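Local coordinates for Poly(Beta-D-mannuronate) lyase (Pseudopedobacter saltans, PDB 7O79), which probably cleaves poly(beta-D-mannuronate), the mannuronate polymer of alginate, as a beta-helical lyase of polysaccharide lyase family 6, at residues 207-212 and 233-238; 240-245 and 268-273; 256-261 and 278-283; 331-336 and 360-365. One frame throughout, in Å; residues are numbered along the deposited sequence.

How the interactions relate
All four interactions belong to one right-handed parallel beta-helix. Interactions 1 and 3 follow the same ladder of strands, with centres 10 Å apart. The two are stitched where G234 N meets R259 O at 2.8 Å and G234 O meets A261 N at 2.9 Å. Interaction 2 lies on another face, its centre 11 Å from that of interaction 3, and N270 CG packs on I258 CD1 at 3.6 Å across the interior. Interaction 4 spans the two faces: 331-336 extends the ladder of interaction 3 (L280 O to N334 N 2.8 Å), while 360-365 lies on that of interaction 2, whose centre is 14 Å away, nearest atoms about 6 Å apart, without touch.

Interaction 1: residues 207-212 and 233-238; sequences GMEIIS and VGRSGN
E209 turns CG anti to its own carbonyl carbon (chi1 -55°) and then runs extended, which carries the carboxylate across V233 at about a right angle. Its CG lies 3.8 Å from V233 CG2, and its OE2 3.6 Å from V233 CG1 and 3.7 Å from R235 CB. S212, three residues on and past the corner at I210 and I211, meets it from the same segment: with OG anti to the backbone N (chi1 -178°), the hydroxyl donates to E209 OE2 at 2.6 Å, nearly along the C-O axis, and helps hold the carboxylate over V233. V233 N donates to I211 O at 2.9 Å, and S212 pairs with V233 in a parallel bridge. This is the stacking of consecutive turns in a parallel beta-helix. With an alanine here in place of E209, S212 OG would probably lose its carboxylate acceptor, and V233 CG1 would lose its contact with the carboxylate. No salt bridge joins E209 to R235, whose NE stays 4.7 Å from E209 OE1. The R235 guanidinium instead bonds to R311 O and makes a cation-pi contact with Y312, whereas E209 OE1 has a long, weak ion pair with R259.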
loop_
_atom_site.group_PDB
_atom_site.type_symbol
_atom_site.label_atom_id
_atom_site.label_comp_id
_atom_site.label_asym_id
_atom_site.label_seq_id
_atom_site.Cartn_x
_atom_site.Cartn_y
_atom_site.Cartn_z
ATOM N N GLY A 207 -5.858 -10.884 1.796
ATOM C CA GLY A 207 -7.212 -10.574 2.242
ATOM C C GLY A 207 -7.264 -9.947 3.616
ATOM O O GLY A 207 -8.188 -10.221 4.397
ATOM N N MET A 208 -6.267 -9.125 3.941
ATOM C CA MET A 208 -6.196 -8.436 5.220
ATOM C C MET A 208 -5.790 -6.993 4.986
ATOM O O MET A 208 -6.617 -6.088 5.089
ATOM C CB MET A 208 -5.211 -9.131 6.164
ATOM C CG MET A 208 -5.425 -10.632 6.198
ATOM S SD MET A 208 -4.334 -11.531 7.298
ATOM C CE MET A 208 -4.912 -13.203 6.928
ATOM N N GLU A 209 -4.522 -6.770 4.663
ATOM C CA GLU A 209 -4.015 -5.439 4.366
ATOM C C GLU A 209 -3.685 -5.406 2.882
ATOM O O GLU A 209 -2.692 -5.989 2.452
ATOM C CB GLU A 209 -2.813 -5.113 5.241
ATOM C CG GLU A 209 -3.134 -5.261 6.711
ATOM C CD GLU A 209 -2.024 -4.754 7.624
ATOM O OE1 GLU A 209 -1.967 -5.195 8.798
ATOM O OE2 GLU A 209 -1.211 -3.917 7.171
ATOM N N ILE A 210 -4.565 -4.772 2.095
ATOM C CA ILE A 210 -4.282 -4.544 0.680
ATOM C C ILE A 210 -3.044 -3.676 0.546
ATOM O O ILE A 210 -2.085 -4.009 -0.167
ATOM C CB ILE A 210 -5.489 -3.870 -0.005
ATOM C CG1 ILE A 210 -6.749 -4.729 0.100
ATOM C CG2 ILE A 210 -5.151 -3.581 -1.487
ATOM C CD1 ILE A 210 -8.032 -3.987 -0.329
ATOM N N ILE A 211 -3.075 -2.525 1.212
ATOM C CA ILE A 211 -1.948 -1.613 1.364
ATOM C C ILE A 211 -1.576 -1.630 2.839
ATOM O O ILE A 211 -2.454 -1.562 3.708
ATOM C CB ILE A 211 -2.312 -0.196 0.883
ATOM C CG1 ILE A 211 -2.424 -0.178 -0.645
ATOM C CG2 ILE A 211 -1.283 0.839 1.367
ATOM C CD1 ILE A 211 -3.150 1.046 -1.222
ATOM N N SER A 212 -0.292 -1.782 3.126
ATOM C CA SER A 212 0.193 -1.815 4.501
ATOM C C SER A 212 1.268 -0.748 4.637
ATOM O O SER A 212 2.401 -0.934 4.181
ATOM C CB SER A 212 0.710 -3.203 4.869
ATOM O OG SER A 212 1.146 -3.251 6.217
ATOM N N VAL A 233 -4.503 0.066 4.980
ATOM C CA VAL A 233 -4.150 0.013 6.396
ATOM C C VAL A 233 -2.873 0.811 6.657
ATOM O O VAL A 233 -1.827 0.549 6.045
ATOM C CB VAL A 233 -3.999 -1.438 6.886
ATOM C CG1 VAL A 233 -3.541 -1.476 8.331
ATOM C CG2 VAL A 233 -5.317 -2.179 6.746
ATOM N N GLY A 234 -2.966 1.792 7.556
ATOM C CA GLY A 234 -1.798 2.308 8.253
ATOM C C GLY A 234 -1.478 1.425 9.454
ATOM O O GLY A 234 -2.055 1.590 10.528
ATOM N N ARG A 235 -0.601 0.441 9.275
ATOM C CA ARG A 235 -0.299 -0.503 10.357
ATOM C C ARG A 235 0.666 0.084 11.383
ATOM O O ARG A 235 0.481 -0.100 12.593
ATOM C CB ARG A 235 0.289 -1.789 9.775
ATOM C CG ARG A 235 0.802 -2.779 10.823
ATOM C CD ARG A 235 -0.289 -3.261 11.784
ATOM N NE ARG A 235 0.257 -4.189 12.767
ATOM C CZ ARG A 235 0.871 -3.833 13.894
ATOM N NH1 ARG A 235 0.970 -2.542 14.240
ATOM N NH2 ARG A 235 1.356 -4.779 14.704
ATOM N N SER A 236 1.717 0.746 10.910
ATOM C CA SER A 236 2.724 1.372 11.756
ATOM C C SER A 236 3.011 2.756 11.201
ATOM O O SER A 236 2.620 3.091 10.074
ATOM C CB SER A 236 4.013 0.536 11.823
ATOM O OG SER A 236 3.803 -0.587 12.647
ATOM N N GLY A 237 3.695 3.573 12.003
ATOM C CA GLY A 237 4.081 4.896 11.552
ATOM C C GLY A 237 3.019 5.950 11.777
ATOM O O GLY A 237 1.939 5.711 12.332
ATOM N N ASN A 238 3.356 7.158 11.325
ATOM C CA ASN A 238 2.648 8.375 11.684
ATOM C C ASN A 238 2.608 9.330 10.494
ATOM O O ASN A 238 3.398 9.223 9.560
ATOM C CB ASN A 238 3.284 9.062 12.913
ATOM C CG ASN A 238 3.410 8.126 14.119
ATOM O OD1 ASN A 238 2.404 7.778 14.741
ATOM N ND2 ASN A 238 4.631 7.706 14.442
#

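Interaction 2: residues 240-245 and 268-273; sequences NTIEEN and VNNYVR
N270 holds the centre of this contact, its side chain lying alongside that of N245 with the two amide planes 5° apart. N270 OD1 accepts from N245 ND2 at 3.0 Å and from N245 N at 3.1 Å, the two donors arriving from opposite faces of its carbonyl plane. N270 ND2 donates almost straight (173°) to I242 O at 2.9 Å, from well above that carbonyl's plane. V268 N reaches I242 O from the opposite face, so this oxygen is gripped twice. N270 keeps CG anti to its carbonyl carbon (chi1 -58°), which brings the amide against I242 and N245 of the preceding turn. Further out, Y271 N donates to N245 O at 2.9 Å and E244 N to V268 O. E244 and N269 adopt left-handed backbone angles, and their side chains run side by side, E244 CG 3.7 Å from N269 CB. A water links E244 OE1 to N269 ND2, while N269 OD1 is held by R439 N. The amides form part of an asparagine ladder, as in other pectate lyase-like beta-helices: N245 continues to N223 on strand 219-226, and N270 to N323 on strand 319-328, the strands that flank this pair.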
loop_
_atom_site.group_PDB
_atom_site.type_symbol
_atom_site.label_atom_id
_atom_site.label_comp_id
_atom_site.label_asym_id
_atom_site.label_seq_id
_atom_site.Cartn_x
_atom_site.Cartn_y
_atom_site.Cartn_z
ATOM N N ASN A 240 0.469 9.779 7.958
ATOM C CA ASN A 240 0.174 9.259 6.635
ATOM C C ASN A 240 -1.074 9.924 6.074
ATOM O O ASN A 240 -1.916 10.425 6.818
ATOM C CB ASN A 240 0.018 7.742 6.663
ATOM C CG ASN A 240 1.360 7.045 6.806
ATOM O OD1 ASN A 240 2.307 7.351 6.063
ATOM N ND2 ASN A 240 1.470 6.151 7.783
ATOM N N THR A 241 -1.163 9.954 4.747
ATOM C CA THR A 241 -2.260 10.618 4.049
ATOM C C THR A 241 -3.001 9.601 3.195
ATOM O O THR A 241 -2.400 8.929 2.349
ATOM C CB THR A 241 -1.760 11.783 3.193
ATOM O OG1 THR A 241 -1.199 12.793 4.038
ATOM C CG2 THR A 241 -2.903 12.388 2.389
ATOM N N ILE A 242 -4.304 9.481 3.429
ATOM C CA ILE A 242 -5.168 8.570 2.685
ATOM C C ILE A 242 -6.342 9.421 2.219
ATOM O O ILE A 242 -7.220 9.760 3.015
ATOM C CB ILE A 242 -5.624 7.377 3.535
ATOM C CG1 ILE A 242 -4.389 6.624 4.044
ATOM C CG2 ILE A 242 -6.469 6.410 2.706
ATOM C CD1 ILE A 242 -4.706 5.479 4.963
ATOM N N GLU A 243 -6.349 9.789 0.938
ATOM C CA GLU A 243 -7.262 10.806 0.428
ATOM C C GLU A 243 -7.778 10.449 -0.950
ATOM O O GLU A 243 -7.039 9.923 -1.779
ATOM C CB GLU A 243 -6.599 12.188 0.347
ATOM C CG GLU A 243 -6.251 12.766 1.689
ATOM C CD GLU A 243 -5.613 14.144 1.594
ATOM O OE1 GLU A 243 -5.537 14.819 2.647
ATOM O OE2 GLU A 243 -5.144 14.515 0.491
ATOM N N GLU A 244 -9.052 10.764 -1.181
ATOM C CA GLU A 244 -9.665 10.735 -2.511
ATOM C C GLU A 244 -9.641 9.353 -3.147
ATOM O O GLU A 244 -9.614 9.235 -4.377
ATOM C CB GLU A 244 -9.025 11.773 -3.436
ATOM C CG GLU A 244 -9.348 13.207 -3.022
ATOM C CD GLU A 244 -8.301 14.203 -3.483
ATOM O OE1 GLU A 244 -7.764 14.936 -2.629
ATOM O OE2 GLU A 244 -8.009 14.251 -4.696
ATOM N N ASN A 245 -9.678 8.303 -2.323
ATOM C CA ASN A 245 -9.729 6.935 -2.817
ATOM C C ASN A 245 -11.178 6.493 -2.971
ATOM O O ASN A 245 -12.087 7.051 -2.357
ATOM C CB ASN A 245 -8.999 5.963 -1.879
ATOM C CG ASN A 245 -7.534 6.309 -1.701
ATOM O OD1 ASN A 245 -6.714 6.014 -2.572
ATOM N ND2 ASN A 245 -7.192 6.937 -0.565
ATOM N N VAL A 268 -9.193 11.909 4.271
ATOM C CA VAL A 268 -10.139 12.908 3.764
ATOM C C VAL A 268 -10.595 12.532 2.362
ATOM O O VAL A 268 -9.809 12.025 1.556
ATOM C CB VAL A 268 -9.518 14.324 3.755
ATOM C CG1 VAL A 268 -10.587 15.370 3.465
ATOM C CG2 VAL A 268 -8.837 14.621 5.102
ATOM N N ASN A 269 -11.876 12.804 2.069
ATOM C CA ASN A 269 -12.444 12.686 0.724
ATOM C C ASN A 269 -12.378 11.271 0.164
ATOM O O ASN A 269 -12.268 11.088 -1.053
ATOM C CB ASN A 269 -11.783 13.673 -0.241
ATOM C CG ASN A 269 -12.132 15.113 0.090
ATOM O OD1 ASN A 269 -13.300 15.427 0.327
ATOM N ND2 ASN A 269 -11.130 15.985 0.127
ATOM N N ASN A 270 -12.490 10.262 1.026
ATOM C CA ASN A 270 -12.571 8.873 0.584
ATOM C C ASN A 270 -14.024 8.427 0.444
ATOM O O ASN A 270 -14.875 8.763 1.268
ATOM C CB ASN A 270 -11.823 7.949 1.556
ATOM C CG ASN A 270 -10.354 8.351 1.709
ATOM O OD1 ASN A 270 -9.560 8.157 0.791
ATOM N ND2 ASN A 270 -10.008 8.952 2.841
ATOM N N TYR A 271 -14.296 7.654 -0.599
ATOM C CA TYR A 271 -15.624 7.103 -0.861
ATOM C C TYR A 271 -15.576 5.583 -0.734
ATOM O O TYR A 271 -14.953 4.908 -1.562
ATOM C CB TYR A 271 -16.097 7.518 -2.246
ATOM C CG TYR A 271 -17.530 7.153 -2.544
ATOM C CD1 TYR A 271 -18.556 8.030 -2.223
ATOM C CD2 TYR A 271 -17.852 5.974 -3.194
ATOM C CE1 TYR A 271 -19.862 7.735 -2.504
ATOM C CE2 TYR A 271 -19.170 5.664 -3.487
ATOM C CZ TYR A 271 -20.170 6.554 -3.129
ATOM O OH TYR A 271 -21.481 6.287 -3.400
ATOM N N VAL A 272 -16.235 5.047 0.290
ATOM C CA VAL A 272 -16.246 3.614 0.576
ATOM C C VAL A 272 -17.691 3.139 0.552
ATOM O O VAL A 272 -18.553 3.734 1.214
ATOM C CB VAL A 272 -15.598 3.301 1.941
ATOM C CG1 VAL A 272 -15.617 1.805 2.225
ATOM C CG2 VAL A 272 -14.167 3.849 1.982
ATOM N N ARG A 273 -17.959 2.066 -0.194
ATOM C CA ARG A 273 -19.314 1.548 -0.196
ATOM C C ARG A 273 -19.334 0.055 -0.491
ATOM O O ARG A 273 -18.461 -0.477 -1.180
ATOM C CB ARG A 273 -20.196 2.326 -1.178
ATOM C CG ARG A 273 -19.791 2.234 -2.637
ATOM C CD ARG A 273 -20.986 2.579 -3.537
ATOM N NE ARG A 273 -22.163 1.825 -3.125
ATOM C CZ ARG A 273 -23.317 2.348 -2.709
ATOM N NH1 ARG A 273 -23.479 3.666 -2.641
ATOM N NH2 ARG A 273 -24.316 1.531 -2.353
HETATM O O HOH W 1 -8.397 15.494 -0.089
HETATM O O HOH W 2 -13.377 9.794 -3.353
#

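Interaction 3: residues 256-261 and 278-283; sequences YGIRLA and DGLILI
I258, L260, L280 and L282 form the apolar centre on the interior face of two parallel strands. L280 CD1 is the shared point, 3.8 Å from I258 CG2 and 4.3 Å from L260 CD2. The strand axes approach to 4.5 Å at 23°, and the backbones are joined by five hydrogen bonds, among them I281 N to I258 O at 2.7 Å and L260 N to I281 O at 2.8 Å. G257 sits directly against G279: a CB on it would run into G279 O. At the far end, A261 CB meets I283 CG2 at 3.6 Å. On the other face, R259 crosses I281 at a slant, CD lying 4.0 Å from I281 CG2, and I281 CD1 lies near the Y256 ring. A bend at chi3 (81°) then turns the R259 guanidinium so that NE donates in its plane to Y256 OH at 3.1 Å, the polar edge of the contact. An alanine in place of R259 would probably strip I281 CG2 of its methylene cover and leave the Y256 ring without the donor that steadies its hydroxyl. The pair stacks between strands 230-236 and 333-337, and its interior leucines press on Y320 and F325 of strand 319-328.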
loop_
_atom_site.group_PDB
_atom_site.type_symbol
_atom_site.label_atom_id
_atom_site.label_comp_id
_atom_site.label_asym_id
_atom_site.label_seq_id
_atom_site.Cartn_x
_atom_site.Cartn_y
_atom_site.Cartn_z
ATOM N N TYR A 256 -13.088 -4.427 3.389
ATOM C CA TYR A 256 -13.401 -3.342 4.302
ATOM C C TYR A 256 -12.699 -2.082 3.824
ATOM O O TYR A 256 -12.075 -2.062 2.759
ATOM C CB TYR A 256 -13.090 -3.767 5.738
ATOM C CG TYR A 256 -11.643 -3.855 6.178
ATOM C CD1 TYR A 256 -10.967 -2.745 6.672
ATOM C CD2 TYR A 256 -10.993 -5.084 6.205
ATOM C CE1 TYR A 256 -9.642 -2.848 7.131
ATOM C CE2 TYR A 256 -9.686 -5.203 6.655
ATOM C CZ TYR A 256 -9.017 -4.080 7.130
ATOM O OH TYR A 256 -7.726 -4.218 7.593
ATOM N N GLY A 257 -12.852 -1.010 4.597
ATOM C CA GLY A 257 -12.416 0.290 4.148
ATOM C C GLY A 257 -11.004 0.676 4.539
ATOM O O GLY A 257 -10.015 0.188 3.971
ATOM N N ILE A 258 -10.912 1.585 5.501
ATOM C CA ILE A 258 -9.653 2.187 5.918
ATOM C C ILE A 258 -9.424 1.887 7.395
ATOM O O ILE A 258 -10.358 1.938 8.204
ATOM C CB ILE A 258 -9.664 3.706 5.620
ATOM C CG1 ILE A 258 -9.796 3.931 4.108
ATOM C CG2 ILE A 258 -8.432 4.395 6.160
ATOM C CD1 ILE A 258 -10.319 5.314 3.703
ATOM N N ARG A 259 -8.179 1.551 7.738
ATOM C CA ARG A 259 -7.810 1.235 9.112
ATOM C C ARG A 259 -6.474 1.878 9.467
ATOM O O ARG A 259 -5.504 1.760 8.710
ATOM C CB ARG A 259 -7.740 -0.271 9.320
ATOM C CG ARG A 259 -6.957 -0.667 10.540
ATOM C CD ARG A 259 -7.346 -2.043 11.030
ATOM N NE ARG A 259 -6.721 -3.147 10.304
ATOM C CZ ARG A 259 -5.528 -3.678 10.580
ATOM N NH1 ARG A 259 -4.758 -3.163 11.538
ATOM N NH2 ARG A 259 -5.091 -4.723 9.881
ATOM N N LEU A 260 -6.422 2.564 10.618
ATOM C CA LEU A 260 -5.226 3.301 11.010
ATOM C C LEU A 260 -4.801 2.963 12.430
ATOM O O LEU A 260 -5.642 2.837 13.329
ATOM C CB LEU A 260 -5.420 4.832 10.963
ATOM C CG LEU A 260 -5.306 5.624 9.660
ATOM C CD1 LEU A 260 -3.897 5.478 9.059
ATOM C CD2 LEU A 260 -6.385 5.253 8.687
ATOM N N ALA A 261 -3.484 2.881 12.631
ATOM C CA ALA A 261 -2.850 3.152 13.922
ATOM C C ALA A 261 -1.948 4.373 13.769
ATOM O O ALA A 261 -1.438 4.644 12.676
ATOM C CB ALA A 261 -2.024 1.954 14.407
ATOM N N ASP A 278 -15.836 -2.884 8.238
ATOM C CA ASP A 278 -15.997 -1.503 8.686
ATOM C C ASP A 278 -15.519 -0.507 7.626
ATOM O O ASP A 278 -14.668 -0.810 6.788
ATOM C CB ASP A 278 -15.228 -1.246 9.991
ATOM C CG ASP A 278 -15.722 -2.092 11.169
ATOM O OD1 ASP A 278 -16.769 -2.755 11.062
ATOM O OD2 ASP A 278 -15.059 -2.057 12.232
ATOM N N GLY A 279 -16.061 0.705 7.684
ATOM C CA GLY A 279 -15.647 1.747 6.759
ATOM C C GLY A 279 -14.316 2.369 7.156
ATOM O O GLY A 279 -13.409 2.516 6.325
ATOM N N LEU A 280 -14.193 2.712 8.438
ATOM C CA LEU A 280 -13.007 3.334 9.010
ATOM C C LEU A 280 -12.766 2.744 10.387
ATOM O O LEU A 280 -13.667 2.750 11.233
ATOM C CB LEU A 280 -13.176 4.851 9.115
ATOM C CG LEU A 280 -12.059 5.679 9.765
ATOM C CD1 LEU A 280 -10.693 5.478 9.066
ATOM C CD2 LEU A 280 -12.458 7.159 9.837
ATOM N N ILE A 281 -11.561 2.238 10.617
ATOM C CA ILE A 281 -11.186 1.672 11.907
ATOM C C ILE A 281 -10.041 2.489 12.474
ATOM O O ILE A 281 -8.977 2.585 11.855
ATOM C CB ILE A 281 -10.782 0.200 11.802
ATOM C CG1 ILE A 281 -11.971 -0.663 11.350
ATOM C CG2 ILE A 281 -10.189 -0.291 13.141
ATOM C CD1 ILE A 281 -11.543 -2.054 10.822
ATOM N N LEU A 282 -10.259 3.072 13.650
ATOM C CA LEU A 282 -9.206 3.709 14.431
ATOM C C LEU A 282 -8.850 2.727 15.538
ATOM O O LEU A 282 -9.645 2.525 16.463
ATOM C CB LEU A 282 -9.698 5.029 15.011
ATOM C CG LEU A 282 -10.233 6.022 13.978
ATOM C CD1 LEU A 282 -10.375 7.377 14.628
ATOM C CD2 LEU A 282 -9.357 6.084 12.742
ATOM N N ILE A 283 -7.675 2.090 15.440
ATOM C CA ILE A 283 -7.373 0.968 16.330
ATOM C C ILE A 283 -6.808 1.486 17.650
ATOM O O ILE A 283 -6.249 2.587 17.729
ATOM C CB ILE A 283 -6.416 -0.033 15.644
ATOM C CG1 ILE A 283 -6.571 -1.441 16.253
ATOM C CG2 ILE A 283 -4.985 0.456 15.719
ATOM C CD1 ILE A 283 -5.990 -2.568 15.416
#

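Interaction 4: residues 331-336 and 360-365; sequences AGINIG and NIISTK
Here G332 and I333 pack against N360, I362 and T364 by van der Waals contact alone, side chains of 360-365 meeting the bare backbone of G332 and the I333 side chain, across the interior of the beta-helix between two faces. No hydrogen bond or strand pairing joins the two segments, which bury 190 Å² in all. The tightest point is G332, whose CA lies 3.6 Å from I362 CG2. A CB at G332 would fall 2.2 Å from that methyl, so glycine lets the segments come this close. T364 adds a second methyl, CG2, 3.8 Å from G332 N. The same rotation (chi1 73°) sets CG2 anti to the carbonyl carbon, toward G332, and OG1 between backbone N and carbonyl carbon, where it bonds with K368 O. I333 is extended (chi2 -178°), and its CD1 does the touching. That methyl meets I362 CD1 at 4.1 Å and rests against the N360 side chain, 3.9 Å from ND2, the two side chains crossing at about a right angle. N360 is buried, but its polar atoms are satisfied by backbone partners, OD1 by N323 N and ND2 by Y320 O, which fixes the amide against the isoleucine. I333 also touches F325 of strand 319-328 and I357 earlier on strand 356-364, while I362 reaches I371 of strand 371-373, the next strand after 333-337 on its face.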
loop_
_atom_site.group_PDB
_atom_site.type_symbol
_atom_site.label_atom_id
_atom_site.label_comp_id
_atom_site.label_asym_id
_atom_site.label_seq_id
_atom_site.Cartn_x
_atom_site.Cartn_y
_atom_site.Cartn_z
ATOM N N ALA A 331 -19.253 -1.652 11.198
ATOM C CA ALA A 331 -19.520 -0.315 11.698
ATOM C C ALA A 331 -19.087 0.714 10.656
ATOM O O ALA A 331 -18.209 0.459 9.837
ATOM C CB ALA A 331 -18.782 -0.077 13.026
ATOM N N GLY A 332 -19.720 1.880 10.678
ATOM C CA GLY A 332 -19.293 2.915 9.751
ATOM C C GLY A 332 -17.923 3.437 10.138
ATOM O O GLY A 332 -16.953 3.368 9.371
ATOM N N ILE A 333 -17.839 3.977 11.345
ATOM C CA ILE A 333 -16.581 4.408 11.926
ATOM C C ILE A 333 -16.445 3.701 13.263
ATOM O O ILE A 333 -17.327 3.820 14.124
ATOM C CB ILE A 333 -16.503 5.934 12.085
ATOM C CG1 ILE A 333 -16.742 6.602 10.718
ATOM C CG2 ILE A 333 -15.150 6.341 12.695
ATOM C CD1 ILE A 333 -16.649 8.136 10.694
ATOM N N ASN A 334 -15.374 2.932 13.413
ATOM C CA ASN A 334 -15.094 2.193 14.636
ATOM C C ASN A 334 -13.980 2.948 15.362
ATOM O O ASN A 334 -12.815 2.888 14.963
ATOM C CB ASN A 334 -14.722 0.756 14.287
ATOM C CG ASN A 334 -14.431 -0.109 15.511
ATOM O OD1 ASN A 334 -14.647 0.292 16.645
ATOM N ND2 ASN A 334 -13.960 -1.310 15.268
ATOM N N ILE A 335 -14.356 3.715 16.387
ATOM C CA ILE A 335 -13.409 4.486 17.190
ATOM C C ILE A 335 -12.974 3.580 18.339
ATOM O O ILE A 335 -13.667 3.458 19.352
ATOM C CB ILE A 335 -14.013 5.798 17.691
ATOM C CG1 ILE A 335 -14.695 6.557 16.541
ATOM C CG2 ILE A 335 -12.945 6.693 18.329
ATOM C CD1 ILE A 335 -15.473 7.780 16.999
ATOM N N GLY A 336 -11.843 2.898 18.159
ATOM C CA GLY A 336 -11.347 2.019 19.195
ATOM C C GLY A 336 -11.426 0.544 18.849
ATOM O O GLY A 336 -11.834 -0.263 19.683
ATOM N N ASN A 360 -18.708 13.445 7.934
ATOM C CA ASN A 360 -18.721 12.152 7.270
ATOM C C ASN A 360 -20.158 11.728 6.996
ATOM O O ASN A 360 -21.069 12.061 7.760
ATOM C CB ASN A 360 -18.021 11.104 8.143
ATOM C CG ASN A 360 -16.551 11.438 8.354
ATOM O OD1 ASN A 360 -15.748 11.377 7.415
ATOM N ND2 ASN A 360 -16.198 11.838 9.578
ATOM N N ILE A 361 -20.351 10.989 5.903
ATOM C CA ILE A 361 -21.638 10.390 5.551
ATOM C C ILE A 361 -21.519 8.889 5.762
ATOM O O ILE A 361 -20.517 8.291 5.351
ATOM C CB ILE A 361 -22.028 10.709 4.096
ATOM C CG1 ILE A 361 -22.476 12.165 3.977
ATOM C CG2 ILE A 361 -23.112 9.725 3.588
ATOM C CD1 ILE A 361 -22.840 12.557 2.566
ATOM N N ILE A 362 -22.525 8.281 6.419
ATOM C CA ILE A 362 -22.470 6.876 6.820
ATOM C C ILE A 362 -23.828 6.203 6.634
ATOM O O ILE A 362 -24.877 6.776 6.960
ATOM C CB ILE A 362 -22.034 6.694 8.291
ATOM C CG1 ILE A 362 -20.749 7.458 8.630
ATOM C CG2 ILE A 362 -21.860 5.222 8.627
ATOM C CD1 ILE A 362 -20.746 7.991 10.055
ATOM N N SER A 363 -23.797 4.961 6.157
ATOM C CA SER A 363 -24.917 4.039 6.310
ATOM C C SER A 363 -24.357 2.633 6.460
ATOM O O SER A 363 -23.291 2.320 5.924
ATOM C CB SER A 363 -25.899 4.156 5.132
ATOM O OG SER A 363 -25.513 3.340 4.039
ATOM N N THR A 364 -25.058 1.805 7.253
ATOM C CA THR A 364 -24.659 0.444 7.566
ATOM C C THR A 364 -25.803 -0.499 7.218
ATOM O O THR A 364 -26.974 -0.122 7.288
ATOM C CB THR A 364 -24.271 0.257 9.067
ATOM O OG1 THR A 364 -25.447 0.279 9.901
ATOM C CG2 THR A 364 -23.272 1.316 9.543
ATOM N N LYS A 365 -25.444 -1.733 6.853
ATOM C CA LYS A 365 -26.447 -2.732 6.481
ATOM C C LYS A 365 -27.378 -3.068 7.643
ATOM O O LYS A 365 -28.574 -3.317 7.442
ATOM C CB LYS A 365 -25.762 -4.006 5.982
ATOM C CG LYS A 365 -25.104 -3.869 4.625
ATOM C CD LYS A 365 -24.491 -5.186 4.180
ATOM C CE LYS A 365 -24.029 -5.135 2.716
ATOM N NZ LYS A 365 -22.681 -4.502 2.572
#